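Local coordinates for monoamine oxidase regulatory protein, putative (Archaeoglobus fulgidus, PDB 1Q6W) that is of unproven function but, as a MaoC-like hot dog-fold protein, probably acts on thioester substrates as a hydratase or dehydratase, at residues I13-I18 / A153-T158. Numbering follows the deposited sequence.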
loop_
_atom_site.group_PDB
_atom_site.type_symbol
_atom_site.label_atom_id
_atom_site.label_comp_id
_atom_site.label_asym_id
_atom_site.label_seq_id
_atom_site.Cartn_x
_atom_site.Cartn_y
_atom_site.Cartn_z
ATOM N N ILE A 13 0.513 17.306 18.233
ATOM C CA ILE A 13 -0.900 17.017 18.414
ATOM C C ILE A 13 -1.025 15.706 19.156
ATOM O O ILE A 13 -0.460 14.703 18.746
ATOM C CB ILE A 13 -1.645 16.871 17.071
ATOM C CG1 ILE A 13 -0.810 16.029 16.104
ATOM C CG2 ILE A 13 -1.986 18.240 16.518
ATOM C CD1 ILE A 13 -1.528 15.698 14.812
ATOM N N TYR A 14 -1.764 15.719 20.254
ATOM C CA TYR A 14 -1.954 14.503 21.026
ATOM C C TYR A 14 -3.324 13.884 20.731
ATOM O O TYR A 14 -4.173 14.503 20.092
ATOM C CB TYR A 14 -1.798 14.806 22.516
ATOM C CG TYR A 14 -0.454 15.398 22.862
ATOM C CD1 TYR A 14 -0.231 16.771 22.792
ATOM C CD2 TYR A 14 0.609 14.578 23.237
ATOM C CE1 TYR A 14 1.021 17.314 23.088
ATOM C CE2 TYR A 14 1.857 15.106 23.531
ATOM C CZ TYR A 14 2.058 16.475 23.458
ATOM O OH TYR A 14 3.290 16.999 23.773
ATOM N N PHE A 15 -3.520 12.658 21.195
ATOM C CA PHE A 15 -4.766 11.939 20.981
ATOM C C PHE A 15 -6.014 12.776 21.258
ATOM O O PHE A 15 -6.944 12.808 20.449
ATOM C CB PHE A 15 -4.780 10.683 21.849
ATOM C CG PHE A 15 -5.948 9.778 21.590
ATOM C CD1 PHE A 15 -6.177 9.261 20.323
ATOM C CD2 PHE A 15 -6.811 9.426 22.618
ATOM C CE1 PHE A 15 -7.245 8.409 20.084
ATOM C CE2 PHE A 15 -7.876 8.577 22.384
ATOM C CZ PHE A 15 -8.093 8.067 21.113
ATOM N N GLU A 16 -6.028 13.460 22.398
ATOM C CA GLU A 16 -7.167 14.281 22.798
ATOM C C GLU A 16 -7.426 15.481 21.899
ATOM O O GLU A 16 -8.542 15.986 21.852
ATOM C CB GLU A 16 -7.005 14.748 24.254
ATOM C CG GLU A 16 -5.578 14.728 24.787
ATOM C CD GLU A 16 -5.119 13.338 25.218
ATOM O OE1 GLU A 16 -5.038 12.433 24.367
ATOM O OE2 GLU A 16 -4.837 13.143 26.416
ATOM N N SER A 17 -6.398 15.937 21.191
ATOM C CA SER A 17 -6.530 17.083 20.288
ATOM C C SER A 17 -7.260 16.706 18.998
ATOM O O SER A 17 -7.912 17.543 18.380
ATOM C CB SER A 17 -5.155 17.640 19.921
ATOM O OG SER A 17 -4.459 18.082 21.067
ATOM N N ILE A 18 -7.140 15.442 18.593
ATOM C CA ILE A 18 -7.775 14.959 17.371
ATOM C C ILE A 18 -9.259 14.718 17.597
ATOM O O ILE A 18 -9.643 13.948 18.487
ATOM C CB ILE A 18 -7.149 13.625 16.892
ATOM C CG1 ILE A 18 -5.622 13.708 16.908
ATOM C CG2 ILE A 18 -7.635 13.302 15.489
ATOM C CD1 ILE A 18 -5.052 14.777 16.022
ATOM N N ALA A 153 -3.715 5.232 12.879
ATOM C CA ALA A 153 -2.409 5.519 13.464
ATOM C C ALA A 153 -2.497 5.526 14.986
ATOM O O ALA A 153 -3.532 5.848 15.560
ATOM C CB ALA A 153 -1.894 6.865 12.967
ATOM N N LEU A 154 -1.410 5.146 15.636
ATOM C CA LEU A 154 -1.372 5.135 17.087
ATOM C C LEU A 154 -0.719 6.456 17.523
ATOM O O LEU A 154 0.455 6.709 17.241
ATOM C CB LEU A 154 -0.563 3.930 17.570
ATOM C CG LEU A 154 -0.606 3.589 19.053
ATOM C CD1 LEU A 154 -0.105 2.186 19.274
ATOM C CD2 LEU A 154 0.244 4.577 19.806
ATOM N N ILE A 155 -1.483 7.318 18.185
ATOM C CA ILE A 155 -0.917 8.591 18.604
ATOM C C ILE A 155 -0.916 8.806 20.120
ATOM O O ILE A 155 -1.842 8.425 20.825
ATOM C CB ILE A 155 -1.628 9.777 17.906
ATOM C CG1 ILE A 155 -2.993 9.999 18.517
ATOM C CG2 ILE A 155 -1.816 9.480 16.417
ATOM C CD1 ILE A 155 -3.727 11.152 17.878
ATOM N N ARG A 156 0.161 9.418 20.594
ATOM C CA ARG A 156 0.388 9.714 22.005
ATOM C C ARG A 156 -0.653 10.622 22.662
ATOM O O ARG A 156 -1.163 11.558 22.047
ATOM C CB ARG A 156 1.766 10.356 22.160
ATOM C CG ARG A 156 2.269 10.433 23.574
ATOM C CD ARG A 156 3.540 9.633 23.694
ATOM N NE ARG A 156 4.555 10.143 22.779
ATOM C CZ ARG A 156 5.609 9.445 22.367
ATOM N NH1 ARG A 156 5.793 8.195 22.785
ATOM N NH2 ARG A 156 6.479 10.002 21.538
ATOM N N LYS A 157 -0.947 10.339 23.927
ATOM C CA LYS A 157 -1.899 11.134 24.689
ATOM C C LYS A 157 -1.150 12.240 25.420
ATOM O O LYS A 157 0.047 12.093 25.713
ATOM C CB LYS A 157 -2.664 10.252 25.686
ATOM C CG LYS A 157 -3.635 9.298 25.005
ATOM C CD LYS A 157 -4.648 8.688 25.946
ATOM C CE LYS A 157 -4.023 7.627 26.818
ATOM N NZ LYS A 157 -5.061 6.954 27.642
ATOM N N THR A 158 -1.843 13.340 25.706
ATOM C CA THR A 158 -1.226 14.469 26.394
ATOM C C THR A 158 -0.621 14.066 27.731
ATOM O O THR A 158 -1.178 13.235 28.460
ATOM C CB THR A 158 -2.237 15.597 26.682
ATOM O OG1 THR A 158 -3.008 15.866 25.509
ATOM C CG2 THR A 158 -1.509 16.874 27.086
#
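Thr-158 lays its CG2 methyl over one face of the Tyr-14 ring, while the carbonyl oxygen of Arg-156 sits at that ring's edge, near its plane. Ile-155 lies at the edge of the Phe-15 ring, with Phe-15 CD1 3.7 Å from Ile-155 CG1. Both rings belong to the turn that leads into the first strand of this hot dog fold, and here it packs on the end of strand 145-156 and the residues that follow. A single backbone hydrogen bond ties the two, from Phe-15 N to Arg-156 O (2.7 Å, N-H...O 158°). With CG anti to the backbone N (chi1 -173°), the Phe-15 side chain runs beside that of Lys-157, whose CG lies 3.6 Å from Phe-15 CB. The lysine continues past Glu-16 to a salt bridge with Asp-124 and a hydrogen bond to Asp-126 O, and Lys-122 makes a cation-pi contact with Phe-15. Replacing Tyr-14 with an alanine would probably leave the Thr-158 methyl without its aromatic platform and the chain end freer to move. Ile-155 also meets Ile-18 and Val-132, Ile-155 CD1 lying 3.3 Å from Ile-18 CG1.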